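Oxidoreductase, NAD-binding/iron-sulfur cluster-binding protein (Nitratireductor pacificus pht-3B, PDB 6ZXX) binds cobalamin and two [4Fe-4S] clusters and probably catalyses the reductive dehalogenation of organohalides. Local coordinates at residues 83-88 against 196-201; 143-148 against 234-239; 300-305 against 715-720. One frame throughout, in Å; residues are numbered along the deposited sequence.

Contacts 1 and 2 are neighbours, their centres about 11 Å apart, and their segments interleave along the chain: 83-88, 143-148, 196-201, 234-239. Both reach the antiparallel sheet ordered 121-126, 142-149, 232-239, 194-198. Contact 2 pairs its two inner strands, while contact 1 sets residues 83-88, from helix 74-85 onward, against the edge strand 194-198. They join where His-197 N meets Val-236 O at 2.7 Å, a probable hydrogen bond. Contact 3 comes later in the chain, across its centre, about 52 Å from contact 1 and about 54 Å from contact 2, centre to centre. Contacts 1 and 2 thus build the N-terminal sheet away from the cofactors, whereas contact 3 packs C-terminal helix 713-722 on a loop beside the cobalamin.

Contact 1: residues 83-88 against 196-201; sequences LFTRFL and GHFSGD
Phe-198 holds its CG between the backbone N and the carbonyl carbon (chi1 82°), a setting that turns the ring toward residues 85-88, where Thr-85 CG2 and Leu-88 CD1 meet its edge. Thr-85 CG2 lies close to the ring plane, only 3.2 Å from Phe-198 CE1, a tight contact. Leu-88 CD1 sits between the ring edge, 3.9 Å from Phe-198 CD1, and Asp-201 CB at 3.8 Å. The fork of leucine matters here, since its other branch, CD2, lies on the backbone of Gly-196, which has no side chain to block it. The Thr-85 hydroxyl is used by Arg-82 O, which leaves the methyl for the aromatic rim. Gly-196 N donates to Leu-88 O over 2.8 Å, nearly straight at 169°. Arg-188 also bonds to that carbonyl. Phe-198 and Asp-201 close their turn with backbone bonds in both directions, and Gly-200 N lies above one face of the ring; Asp-201 carries a salt bridge to Arg-195. The type I beta turn 85-88, at the C-terminal side of helix 74-85, thus packs against the type I beta turn 198-201 at the end region of edge strand 194-198, two turns meeting at the margin of the antiparallel N-terminal sheet.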
ATOM      1  N   LEU A  83      -2.725   4.365 -19.771  1.00 19.70           N
ATOM      2  CA  LEU A  83      -1.714   5.165 -19.121  1.00 20.85           C
ATOM      3  C   LEU A  83      -0.451   4.365 -18.825  1.00 21.75           C
ATOM      4  O   LEU A  83       0.631   4.778 -19.139  1.00 23.58           O
ATOM      5  CB  LEU A  83      -2.280   5.752 -17.830  1.00 23.16           C
ATOM      6  CG  LEU A  83      -1.333   6.568 -16.932  1.00 25.03           C
ATOM      7  CD1 LEU A  83      -0.838   7.784 -17.682  1.00 26.46           C
ATOM      8  CD2 LEU A  83      -2.063   6.977 -15.650  1.00 26.36           C
ATOM      9  N   PHE A  84      -0.596   3.225 -18.189  1.00 22.09           N
ATOM     10  CA  PHE A  84       0.571   2.455 -17.779  1.00 22.14           C
ATOM     11  C   PHE A  84       1.289   1.891 -18.988  1.00 21.29           C
ATOM     12  O   PHE A  84       2.487   1.619 -18.913  1.00 17.60           O
ATOM     13  CB  PHE A  84       0.148   1.280 -16.858  1.00 22.26           C
ATOM     14  CG  PHE A  84      -0.592   1.698 -15.609  1.00 22.46           C
ATOM     15  CD1 PHE A  84      -0.320   2.897 -14.974  1.00 23.99           C
ATOM     16  CD2 PHE A  84      -1.513   0.856 -15.022  1.00 22.41           C
ATOM     17  CE1 PHE A  84      -1.007   3.273 -13.817  1.00 23.54           C
ATOM     18  CE2 PHE A  84      -2.197   1.233 -13.873  1.00 21.87           C
ATOM     19  CZ  PHE A  84      -1.940   2.433 -13.264  1.00 21.76           C
ATOM     20  N   THR A  85       0.542   1.639 -20.078  1.00 22.18           N
ATOM     21  CA  THR A  85       1.188   1.165 -21.332  1.00 23.84           C
ATOM     22  C   THR A  85       2.343   2.118 -21.789  1.00 23.81           C
ATOM     23  O   THR A  85       3.309   1.663 -22.410  1.00 25.68           O
ATOM     24  CB  THR A  85       0.264   0.737 -22.500  1.00 22.72           C
ATOM     25  OG1 THR A  85       0.014   1.840 -23.302  1.00 28.78           O
ATOM     26  CG2 THR A  85      -1.055   0.127 -22.084  1.00 23.21           C
ATOM     27  N   ARG A  86       2.274   3.395 -21.387  1.00 25.33           N
ATOM     28  CA  ARG A  86       3.302   4.413 -21.700  1.00 25.40           C
ATOM     29  C   ARG A  86       4.616   4.138 -21.056  1.00 23.76           C
ATOM     30  O   ARG A  86       5.651   4.671 -21.486  1.00 21.56           O
ATOM     31  CB  ARG A  86       2.859   5.831 -21.300  1.00 29.33           C
ATOM     32  CG  ARG A  86       1.588   6.219 -22.069  1.00 36.03           C
ATOM     33  CD  ARG A  86       1.162   7.683 -22.167  1.00 44.32           C
ATOM     34  NE  ARG A  86       1.336   8.515 -20.993  1.00 53.14           N
ATOM     35  CZ  ARG A  86       2.278   9.458 -20.835  1.00 63.18           C
ATOM     36  NH1 ARG A  86       3.204   9.694 -21.774  1.00 64.24           N
ATOM     37  NH2 ARG A  86       2.301  10.183 -19.714  1.00 64.62           N
ATOM     38  N   PHE A  87       4.613   3.304 -20.033  1.00 21.21           N
ATOM     39  CA  PHE A  87       5.845   3.100 -19.248  1.00 22.51           C
ATOM     40  C   PHE A  87       6.409   1.676 -19.397  1.00 22.16           C
ATOM     41  O   PHE A  87       7.352   1.312 -18.709  1.00 24.41           O
ATOM     42  CB  PHE A  87       5.621   3.559 -17.782  1.00 21.32           C
ATOM     43  CG  PHE A  87       4.942   4.901 -17.690  1.00 21.18           C
ATOM     44  CD1 PHE A  87       5.569   6.055 -18.174  1.00 22.08           C
ATOM     45  CD2 PHE A  87       3.628   5.015 -17.234  1.00 22.67           C
ATOM     46  CE1 PHE A  87       4.916   7.293 -18.140  1.00 21.65           C
ATOM     47  CE2 PHE A  87       2.980   6.248 -17.181  1.00 21.75           C
ATOM     48  CZ  PHE A  87       3.616   7.385 -17.633  1.00 21.25           C
ATOM     49  N   LEU A  88       5.856   0.912 -20.333  1.00 20.83           N
ATOM     50  CA  LEU A  88       6.364  -0.417 -20.665  1.00 22.05           C
ATOM     51  C   LEU A  88       7.774  -0.328 -21.237  1.00 25.25           C
ATOM     52  O   LEU A  88       8.566  -1.260 -21.115  1.00 28.91           O
ATOM     53  CB  LEU A  88       5.421  -1.134 -21.657  1.00 21.62           C
ATOM     54  CG  LEU A  88       3.999  -1.358 -21.127  1.00 20.40           C
ATOM     55  CD1 LEU A  88       3.064  -1.944 -22.168  1.00 21.26           C
ATOM     56  CD2 LEU A  88       3.983  -2.233 -19.894  1.00 19.95           C
ATOM     57  N   GLY A 196       8.200  -4.027 -20.867  1.00 19.98           N
ATOM     58  CA  GLY A 196       7.047  -4.690 -20.304  1.00 20.41           C
ATOM     59  C   GLY A 196       6.036  -5.034 -21.382  1.00 20.50           C
ATOM     60  O   GLY A 196       5.891  -4.308 -22.333  1.00 20.29           O
ATOM     61  N   HIS A 197       5.280  -6.113 -21.195  1.00 20.55           N
ATOM     62  CA  HIS A 197       4.264  -6.514 -22.132  1.00 19.43           C
ATOM     63  C   HIS A 197       3.003  -6.975 -21.403  1.00 20.28           C
ATOM     64  O   HIS A 197       3.065  -7.569 -20.342  1.00 19.65           O
ATOM     65  CB  HIS A 197       4.764  -7.670 -23.006  1.00 20.09           C
ATOM     66  CG  HIS A 197       6.138  -7.488 -23.571  1.00 20.47           C
ATOM     67  ND1 HIS A 197       6.366  -7.142 -24.879  1.00 20.60           N
ATOM     68  CD2 HIS A 197       7.357  -7.677 -23.020  1.00 21.93           C
ATOM     69  CE1 HIS A 197       7.663  -7.107 -25.108  1.00 21.91           C
ATOM     70  NE2 HIS A 197       8.288  -7.433 -23.996  1.00 22.48           N
ATOM     71  N   PHE A 198       1.860  -6.728 -22.014  1.00 20.91           N
ATOM     72  CA  PHE A 198       0.608  -7.286 -21.557  1.00 22.39           C
ATOM     73  C   PHE A 198      -0.408  -7.315 -22.719  1.00 24.11           C
ATOM     74  O   PHE A 198      -0.100  -6.924 -23.862  1.00 24.96           O
ATOM     75  CB  PHE A 198       0.081  -6.539 -20.342  1.00 23.16           C
ATOM     76  CG  PHE A 198      -0.652  -5.289 -20.669  1.00 21.87           C
ATOM     77  CD1 PHE A 198       0.014  -4.224 -21.218  1.00 23.25           C
ATOM     78  CD2 PHE A 198      -2.012  -5.178 -20.411  1.00 22.49           C
ATOM     79  CE1 PHE A 198      -0.663  -3.046 -21.549  1.00 23.88           C
ATOM     80  CE2 PHE A 198      -2.692  -4.004 -20.734  1.00 23.16           C
ATOM     81  CZ  PHE A 198      -2.027  -2.944 -21.299  1.00 22.34           C
ATOM     82  N   SER A 199      -1.591  -7.850 -22.463  1.00 25.61           N
ATOM     83  CA  SER A 199      -2.529  -8.038 -23.568  1.00 26.29           C
ATOM     84  C   SER A 199      -2.721  -6.785 -24.430  1.00 26.75           C
ATOM     85  O   SER A 199      -2.795  -6.868 -25.624  1.00 27.25           O
ATOM     86  CB  SER A 199      -3.881  -8.517 -23.071  1.00 26.19           C
ATOM     87  OG  SER A 199      -4.737  -8.634 -24.210  1.00 29.24           O
ATOM     88  N   GLY A 200      -2.832  -5.632 -23.799  1.00 27.75           N
ATOM     89  CA  GLY A 200      -3.024  -4.380 -24.512  1.00 28.51           C
ATOM     90  C   GLY A 200      -1.835  -3.918 -25.330  1.00 28.53           C
ATOM     91  O   GLY A 200      -1.979  -3.097 -26.207  1.00 33.83           O
ATOM     92  N   ASP A 201      -0.648  -4.429 -25.041  1.00 29.58           N
ATOM     93  CA  ASP A 201       0.571  -3.994 -25.714  1.00 28.81           C
ATOM     94  C   ASP A 201       1.661  -4.951 -25.391  1.00 26.74           C
ATOM     95  O   ASP A 201       2.251  -4.884 -24.331  1.00 25.69           O
ATOM     96  CB  ASP A 201       1.003  -2.600 -25.248  1.00 31.48           C
ATOM     97  CG  ASP A 201       2.147  -1.997 -26.120  1.00 32.83           C
ATOM     98  OD1 ASP A 201       3.131  -2.703 -26.456  1.00 31.71           O
ATOM     99  OD2 ASP A 201       2.026  -0.799 -26.469  1.00 34.73           O
TER

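Contact 2: residues 143-148 against 234-239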
ATOM      1  N   ALA A 143      12.698 -13.727 -20.348  1.00 28.60           N
ATOM      2  CA  ALA A 143      11.397 -13.184 -19.967  1.00 25.98           C
ATOM      3  C   ALA A 143      11.045 -13.481 -18.507  1.00 24.38           C
ATOM      4  O   ALA A 143      11.150 -14.627 -18.021  1.00 21.22           O
ATOM      5  CB  ALA A 143      10.320 -13.755 -20.879  1.00 26.95           C
ATOM      6  N   LEU A 144      10.636 -12.447 -17.813  1.00 22.77           N
ATOM      7  CA  LEU A 144       9.983 -12.604 -16.533  1.00 22.41           C
ATOM      8  C   LEU A 144       8.481 -12.658 -16.789  1.00 21.41           C
ATOM      9  O   LEU A 144       7.881 -11.655 -17.190  1.00 18.96           O
ATOM     10  CB  LEU A 144      10.273 -11.429 -15.597  1.00 23.81           C
ATOM     11  CG  LEU A 144       9.546 -11.618 -14.256  1.00 25.73           C
ATOM     12  CD1 LEU A 144      10.429 -12.317 -13.240  1.00 26.25           C
ATOM     13  CD2 LEU A 144       9.089 -10.314 -13.654  1.00 27.54           C
ATOM     14  N   VAL A 145       7.870 -13.818 -16.512  1.00 20.08           N
ATOM     15  CA  VAL A 145       6.472 -14.002 -16.759  1.00 20.22           C
ATOM     16  C   VAL A 145       5.750 -14.037 -15.435  1.00 21.63           C
ATOM     17  O   VAL A 145       6.180 -14.711 -14.505  1.00 21.32           O
ATOM     18  CB  VAL A 145       6.187 -15.296 -17.546  1.00 20.84           C
ATOM     19  CG1 VAL A 145       4.750 -15.279 -18.059  1.00 21.99           C
ATOM     20  CG2 VAL A 145       7.153 -15.436 -18.696  1.00 21.67           C
ATOM     21  N   PHE A 146       4.649 -13.289 -15.339  1.00 22.25           N
ATOM     22  CA  PHE A 146       3.832 -13.284 -14.131  1.00 21.86           C
ATOM     23  C   PHE A 146       2.343 -13.305 -14.450  1.00 21.12           C
ATOM     24  O   PHE A 146       1.903 -12.834 -15.491  1.00 23.23           O
ATOM     25  CB  PHE A 146       4.174 -12.113 -13.221  1.00 22.38           C
ATOM     26  CG  PHE A 146       3.786 -10.786 -13.782  1.00 25.45           C
ATOM     27  CD1 PHE A 146       4.679 -10.092 -14.563  1.00 26.50           C
ATOM     28  CD2 PHE A 146       2.544 -10.217 -13.497  1.00 25.30           C
ATOM     29  CE1 PHE A 146       4.345  -8.858 -15.106  1.00 29.47           C
ATOM     30  CE2 PHE A 146       2.213  -8.980 -14.018  1.00 27.20           C
ATOM     31  CZ  PHE A 146       3.107  -8.302 -14.833  1.00 27.52           C
ATOM     32  N   ALA A 147       1.575 -13.925 -13.567  1.00 19.83           N
ATOM     33  CA  ALA A 147       0.113 -13.943 -13.696  1.00 19.82           C
ATOM     34  C   ALA A 147      -0.488 -13.203 -12.534  1.00 19.34           C
ATOM     35  O   ALA A 147       0.058 -13.203 -11.419  1.00 20.45           O
ATOM     36  CB  ALA A 147      -0.423 -15.382 -13.737  1.00 19.47           C
ATOM     37  N   VAL A 148      -1.595 -12.526 -12.805  1.00 19.95           N
ATOM     38  CA  VAL A 148      -2.429 -11.875 -11.757  1.00 20.24           C
ATOM     39  C   VAL A 148      -3.813 -12.551 -11.820  1.00 20.31           C
ATOM     40  O   VAL A 148      -4.427 -12.585 -12.890  1.00 21.03           O
ATOM     41  CB  VAL A 148      -2.539 -10.328 -11.934  1.00 19.64           C
ATOM     42  CG1 VAL A 148      -3.554  -9.740 -10.993  1.00 18.48           C
ATOM     43  CG2 VAL A 148      -1.181  -9.639 -11.717  1.00 20.22           C
ATOM     44  N   LEU A 234      -1.959 -12.181 -17.832  1.00 20.52           N
ATOM     45  CA  LEU A 234      -0.484 -12.186 -17.837  1.00 19.94           C
ATOM     46  C   LEU A 234       0.154 -10.806 -18.041  1.00 21.24           C
ATOM     47  O   LEU A 234      -0.312  -9.924 -18.772  1.00 19.16           O
ATOM     48  CB  LEU A 234       0.083 -13.079 -18.971  1.00 19.66           C
ATOM     49  CG  LEU A 234       0.200 -14.611 -19.039  1.00 20.03           C
ATOM     50  CD1 LEU A 234       0.385 -15.253 -17.651  1.00 20.46           C
ATOM     51  CD2 LEU A 234      -0.971 -15.195 -19.782  1.00 18.65           C
ATOM     52  N   GLY A 235       1.333 -10.705 -17.466  1.00 23.72           N
ATOM     53  CA  GLY A 235       2.311  -9.701 -17.859  1.00 22.50           C
ATOM     54  C   GLY A 235       3.671 -10.360 -18.075  1.00 21.89           C
ATOM     55  O   GLY A 235       3.971 -11.447 -17.552  1.00 19.42           O
ATOM     56  N   VAL A 236       4.490  -9.695 -18.876  1.00 21.94           N
ATOM     57  CA  VAL A 236       5.875 -10.150 -19.175  1.00 22.09           C
ATOM     58  C   VAL A 236       6.824  -8.966 -19.173  1.00 20.54           C
ATOM     59  O   VAL A 236       6.472  -7.874 -19.604  1.00 18.69           O
ATOM     60  CB  VAL A 236       5.981 -10.860 -20.565  1.00 22.68           C
ATOM     61  CG1 VAL A 236       7.414 -11.273 -20.880  1.00 23.00           C
ATOM     62  CG2 VAL A 236       5.085 -12.100 -20.586  1.00 24.20           C
ATOM     63  N   VAL A 237       8.026  -9.197 -18.699  1.00 20.11           N
ATOM     64  CA  VAL A 237       9.125  -8.258 -18.903  1.00 21.59           C
ATOM     65  C   VAL A 237      10.209  -9.055 -19.615  1.00 21.96           C
ATOM     66  O   VAL A 237      10.705 -10.027 -19.070  1.00 21.25           O
ATOM     67  CB  VAL A 237       9.698  -7.731 -17.592  1.00 20.57           C
ATOM     68  CG1 VAL A 237      10.920  -6.879 -17.853  1.00 21.13           C
ATOM     69  CG2 VAL A 237       8.642  -6.945 -16.849  1.00 20.78           C
ATOM     70  N   THR A 238      10.515  -8.645 -20.844  1.00 22.86           N
ATOM     71  CA  THR A 238      11.594  -9.207 -21.624  1.00 23.17           C
ATOM     72  C   THR A 238      12.767  -8.287 -21.430  1.00 23.11           C
ATOM     73  O   THR A 238      12.605  -7.079 -21.238  1.00 23.79           O
ATOM     74  CB  THR A 238      11.270  -9.303 -23.119  1.00 22.82           C
ATOM     75  OG1 THR A 238      10.967  -8.018 -23.605  1.00 25.05           O
ATOM     76  CG2 THR A 238      10.087 -10.202 -23.353  1.00 23.49           C
ATOM     77  N   THR A 239      13.953  -8.862 -21.465  1.00 24.39           N
ATOM     78  CA  THR A 239      15.156  -8.124 -21.142  1.00 25.03           C
ATOM     79  C   THR A 239      16.399  -8.916 -21.528  1.00 26.57           C
ATOM     80  O   THR A 239      16.358 -10.132 -21.661  1.00 30.75           O
ATOM     81  CB  THR A 239      15.220  -7.797 -19.628  1.00 25.32           C
ATOM     82  OG1 THR A 239      16.383  -7.019 -19.321  1.00 23.38           O
ATOM     83  CG2 THR A 239      15.286  -9.088 -18.800  1.00 26.48           C
TER
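Ala-143 opens the pairing with a small methyl: its CB touches Val-236 CG1 at 3.8 Å, and its residue forms a non-hydrogen-bonded pair with Thr-238. The Thr-238 hydroxyl is hydrogen-bonded to His-197 NE2 and His-140 ND1. Leu-144 and Val-237 follow as a hydrogen-bonded pair, in which Leu-144 N donates to Val-237 O at 2.7 Å and Val-237 N returns a bond to Leu-144 O at 2.9 Å. The Leu-144 side chain leaves on the other face of the sheet, where it meets Leu-183 of helix 168-189. Val-145 stands alongside Val-236, both pointing the same way, with CG1 of Val-145 4.1 Å from CG2 of Val-236; beta-branched residues suit such extended strands, and Leu-209 of helix 206-212 rests on Val-145. With CG of Phe-146 between the backbone N and the carbonyl carbon (chi1 68°), the ring folds across to the neighbouring strand and lies over Gly-235, whose CA sits 3.7 Å from the ring centroid, a CH-pi contact over the face. The bare glycine leaves room for the aromatic ring to lie directly on the main chain. Two bonds join the same pair, Phe-146 N to Gly-235 O and Gly-235 N to Phe-146 O, with N-H...O angles of 174° and 170°. Ala-147, again small, accepts the tip of Leu-234, whose CD1 reaches its CB at 4.0 Å. Four backbone bonds thus serve Leu-144, Phe-146, Gly-235 and Val-237, while intervening residues bond to the flanking strands; the apolar side chains imply a buried sheet with helix 168-189 on one face and helix 206-212 on the other.

Contact 3: residues 300-305 against 715-720; sequences TTLVVR and AARARL
Ala-716 on helix 713-722 meets Leu-302 first: its methyl CB lies 3.8 Å from Leu-302 CD1. So small a residue allows the loop to come close to the helix, and Met-561 of strand 560-562 touches both side chains. Arg-717, next along, runs past Leu-302 in the opposite direction. Its CG lies anti to the carbonyl carbon (chi1 -79°) and the chain is then extended as far as NE, which carries the guanidinium out along the loop. There Leu-302 CG sits over the centre of one guanidinium face, 3.8 Å from Arg-717 CZ, an apolar contact over the flat face, with no hydrogen bond across the two segments. Arg-717 NH1 makes a salt bridge to Glu-566 OE2, and the same carboxylate oxygen accepts a hydrogen bond from Leu-302 N, so one acid ties helix and loop together and would be expected to hold the flat group in place over the leucine. Arg-719 makes salt bridges to Glu-711, just before the helix, and to Glu-307, just beyond residues 300-305. Leu-720, one turn beyond Ala-716, completes the apolar row: its CD1 meets Val-304 CG2 tip to tip at 3.6 Å and Leu-302 CD2, also tip to tip, at 4.2 Å. Its CD2 adds a contact to Val-304 CG1, so the forked tip suits a site between two apolar side chains. Leu-302 and Val-304 face the helix, whereas Val-303 between them points away from it and touches the cobalamin. Backbone bonds of Leu-302 with Glu-566 and of Val-304 with Gly-564 bracket Tyr-565, a cobalamin-binding residue. Helix 713-722 thus backs the outer side of a loop whose inner side forms part of the wall of the cobalamin site.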
ATOM      1  N   THR A 300     -12.738   7.033  20.000  1.00 23.97           N
ATOM      2  CA  THR A 300     -12.133   6.718  21.291  1.00 24.11           C
ATOM      3  C   THR A 300     -11.235   7.810  21.834  1.00 23.50           C
ATOM      4  O   THR A 300     -10.819   7.753  22.963  1.00 23.56           O
ATOM      5  CB  THR A 300     -11.292   5.450  21.215  1.00 25.08           C
ATOM      6  OG1 THR A 300     -10.349   5.557  20.138  1.00 26.93           O
ATOM      7  CG2 THR A 300     -12.194   4.260  20.970  1.00 26.04           C
ATOM      8  N   THR A 301     -10.915   8.795  21.027  1.00 22.85           N
ATOM      9  CA  THR A 301     -10.188   9.970  21.502  1.00 22.58           C
ATOM     10  C   THR A 301     -11.031  11.226  21.239  1.00 21.85           C
ATOM     11  O   THR A 301     -11.855  11.248  20.318  1.00 25.93           O
ATOM     12  CB  THR A 301      -8.860  10.099  20.769  1.00 23.36           C
ATOM     13  OG1 THR A 301      -9.084   9.874  19.372  1.00 23.29           O
ATOM     14  CG2 THR A 301      -7.876   9.087  21.293  1.00 24.14           C
ATOM     15  N   LEU A 302     -10.871  12.250  22.065  1.00 20.74           N
ATOM     16  CA  LEU A 302     -11.596  13.507  21.896  1.00 21.20           C
ATOM     17  C   LEU A 302     -11.410  14.189  20.518  1.00 20.59           C
ATOM     18  O   LEU A 302     -10.293  14.317  20.023  1.00 18.48           O
ATOM     19  CB  LEU A 302     -11.130  14.542  22.913  1.00 23.78           C
ATOM     20  CG  LEU A 302     -12.067  15.113  23.955  1.00 26.09           C
ATOM     21  CD1 LEU A 302     -11.376  16.398  24.418  1.00 26.92           C
ATOM     22  CD2 LEU A 302     -13.476  15.426  23.503  1.00 24.03           C
ATOM     23  N   VAL A 303     -12.526  14.631  19.945  1.00 18.84           N
ATOM     24  CA  VAL A 303     -12.536  15.435  18.736  1.00 18.12           C
ATOM     25  C   VAL A 303     -13.470  16.612  18.992  1.00 17.30           C
ATOM     26  O   VAL A 303     -14.667  16.444  19.176  1.00 16.72           O
ATOM     27  CB  VAL A 303     -13.021  14.638  17.508  1.00 17.84           C
ATOM     28  CG1 VAL A 303     -12.983  15.533  16.266  1.00 18.28           C
ATOM     29  CG2 VAL A 303     -12.163  13.406  17.301  1.00 17.01           C
ATOM     30  N   VAL A 304     -12.909  17.814  19.015  1.00 18.61           N
ATOM     31  CA  VAL A 304     -13.702  19.016  19.274  1.00 19.09           C
ATOM     32  C   VAL A 304     -13.786  19.853  18.020  1.00 19.30           C
ATOM     33  O   VAL A 304     -13.018  20.775  17.836  1.00 18.64           O
ATOM     34  CB  VAL A 304     -13.121  19.870  20.415  1.00 19.56           C
ATOM     35  CG1 VAL A 304     -14.101  20.962  20.795  1.00 18.78           C
ATOM     36  CG2 VAL A 304     -12.824  18.993  21.642  1.00 19.76           C
ATOM     37  N   ARG A 305     -14.751  19.518  17.175  1.00 19.82           N
ATOM     38  CA  ARG A 305     -14.858  20.088  15.843  1.00 19.99           C
ATOM     39  C   ARG A 305     -14.844  21.625  15.822  1.00 19.76           C
ATOM     40  O   ARG A 305     -14.182  22.218  14.980  1.00 19.26           O
ATOM     41  CB  ARG A 305     -16.123  19.590  15.151  1.00 20.10           C
ATOM     42  CG  ARG A 305     -16.035  18.166  14.741  1.00 21.13           C
ATOM     43  CD  ARG A 305     -17.416  17.640  14.488  1.00 22.80           C
ATOM     44  NE  ARG A 305     -17.361  16.317  13.887  1.00 24.94           N
ATOM     45  CZ  ARG A 305     -17.065  15.189  14.544  1.00 26.40           C
ATOM     46  NH1 ARG A 305     -16.767  15.185  15.851  1.00 25.12           N
ATOM     47  NH2 ARG A 305     -17.047  14.058  13.863  1.00 26.23           N
ATOM     48  N   ALA A 715      -8.448  17.912  31.095  1.00 29.08           N
ATOM     49  CA  ALA A 715      -8.819  19.322  31.273  1.00 26.78           C
ATOM     50  C   ALA A 715      -9.761  19.776  30.188  1.00 25.31           C
ATOM     51  O   ALA A 715     -10.748  20.464  30.455  1.00 24.20           O
ATOM     52  CB  ALA A 715      -7.584  20.203  31.277  1.00 26.08           C
ATOM     53  N   ALA A 716      -9.471  19.395  28.957  1.00 23.98           N
ATOM     54  CA  ALA A 716     -10.381  19.736  27.871  1.00 23.23           C
ATOM     55  C   ALA A 716     -11.811  19.216  28.134  1.00 23.29           C
ATOM     56  O   ALA A 716     -12.772  19.962  28.005  1.00 23.95           O
ATOM     57  CB  ALA A 716      -9.846  19.205  26.548  1.00 23.48           C
ATOM     58  N   ARG A 717     -11.952  17.944  28.487  1.00 24.51           N
ATOM     59  CA  ARG A 717     -13.262  17.368  28.800  1.00 25.93           C
ATOM     60  C   ARG A 717     -13.972  18.128  29.937  1.00 25.14           C
ATOM     61  O   ARG A 717     -15.191  18.334  29.902  1.00 25.37           O
ATOM     62  CB  ARG A 717     -13.125  15.875  29.162  1.00 28.94           C
ATOM     63  CG  ARG A 717     -12.983  14.956  27.947  1.00 35.24           C
ATOM     64  CD  ARG A 717     -12.724  13.462  28.212  1.00 37.33           C
ATOM     65  NE  ARG A 717     -13.107  12.715  26.985  1.00 44.27           N
ATOM     66  CZ  ARG A 717     -12.296  11.985  26.177  1.00 44.92           C
ATOM     67  NH1 ARG A 717     -10.974  11.835  26.437  1.00 40.56           N
ATOM     68  NH2 ARG A 717     -12.832  11.375  25.088  1.00 39.10           N
ATOM     69  N   ALA A 718     -13.233  18.520  30.965  1.00 23.75           N
ATOM     70  CA  ALA A 718     -13.823  19.290  32.051  1.00 23.25           C
ATOM     71  C   ALA A 718     -14.309  20.642  31.548  1.00 24.73           C
ATOM     72  O   ALA A 718     -15.388  21.120  31.919  1.00 27.83           O
ATOM     73  CB  ALA A 718     -12.821  19.486  33.155  1.00 23.21           C
ATOM     74  N   ARG A 719     -13.496  21.249  30.691  1.00 25.69           N
ATOM     75  CA  ARG A 719     -13.771  22.561  30.120  1.00 25.39           C
ATOM     76  C   ARG A 719     -15.008  22.524  29.235  1.00 24.49           C
ATOM     77  O   ARG A 719     -15.871  23.366  29.339  1.00 21.82           O
ATOM     78  CB  ARG A 719     -12.594  23.007  29.279  1.00 25.82           C
ATOM     79  CG  ARG A 719     -12.613  24.481  28.979  1.00 25.45           C
ATOM     80  CD  ARG A 719     -11.433  24.854  28.088  1.00 24.80           C
ATOM     81  NE  ARG A 719     -11.852  24.658  26.727  1.00 26.60           N
ATOM     82  CZ  ARG A 719     -11.297  23.815  25.865  1.00 27.42           C
ATOM     83  NH1 ARG A 719     -10.238  23.114  26.189  1.00 27.23           N
ATOM     84  NH2 ARG A 719     -11.817  23.708  24.643  1.00 27.05           N
ATOM     85  N   LEU A 720     -15.099  21.499  28.406  1.00 24.90           N
ATOM     86  CA  LEU A 720     -16.248  21.349  27.546  1.00 27.06           C
ATOM     87  C   LEU A 720     -17.529  21.023  28.320  1.00 28.39           C
ATOM     88  O   LEU A 720     -18.638  21.459  27.901  1.00 29.52           O
ATOM     89  CB  LEU A 720     -15.992  20.263  26.512  1.00 28.66           C
ATOM     90  CG  LEU A 720     -14.790  20.507  25.608  1.00 30.72           C
ATOM     91  CD1 LEU A 720     -14.544  19.267  24.771  1.00 32.70           C
ATOM     92  CD2 LEU A 720     -14.964  21.710  24.709  1.00 31.50           C
TER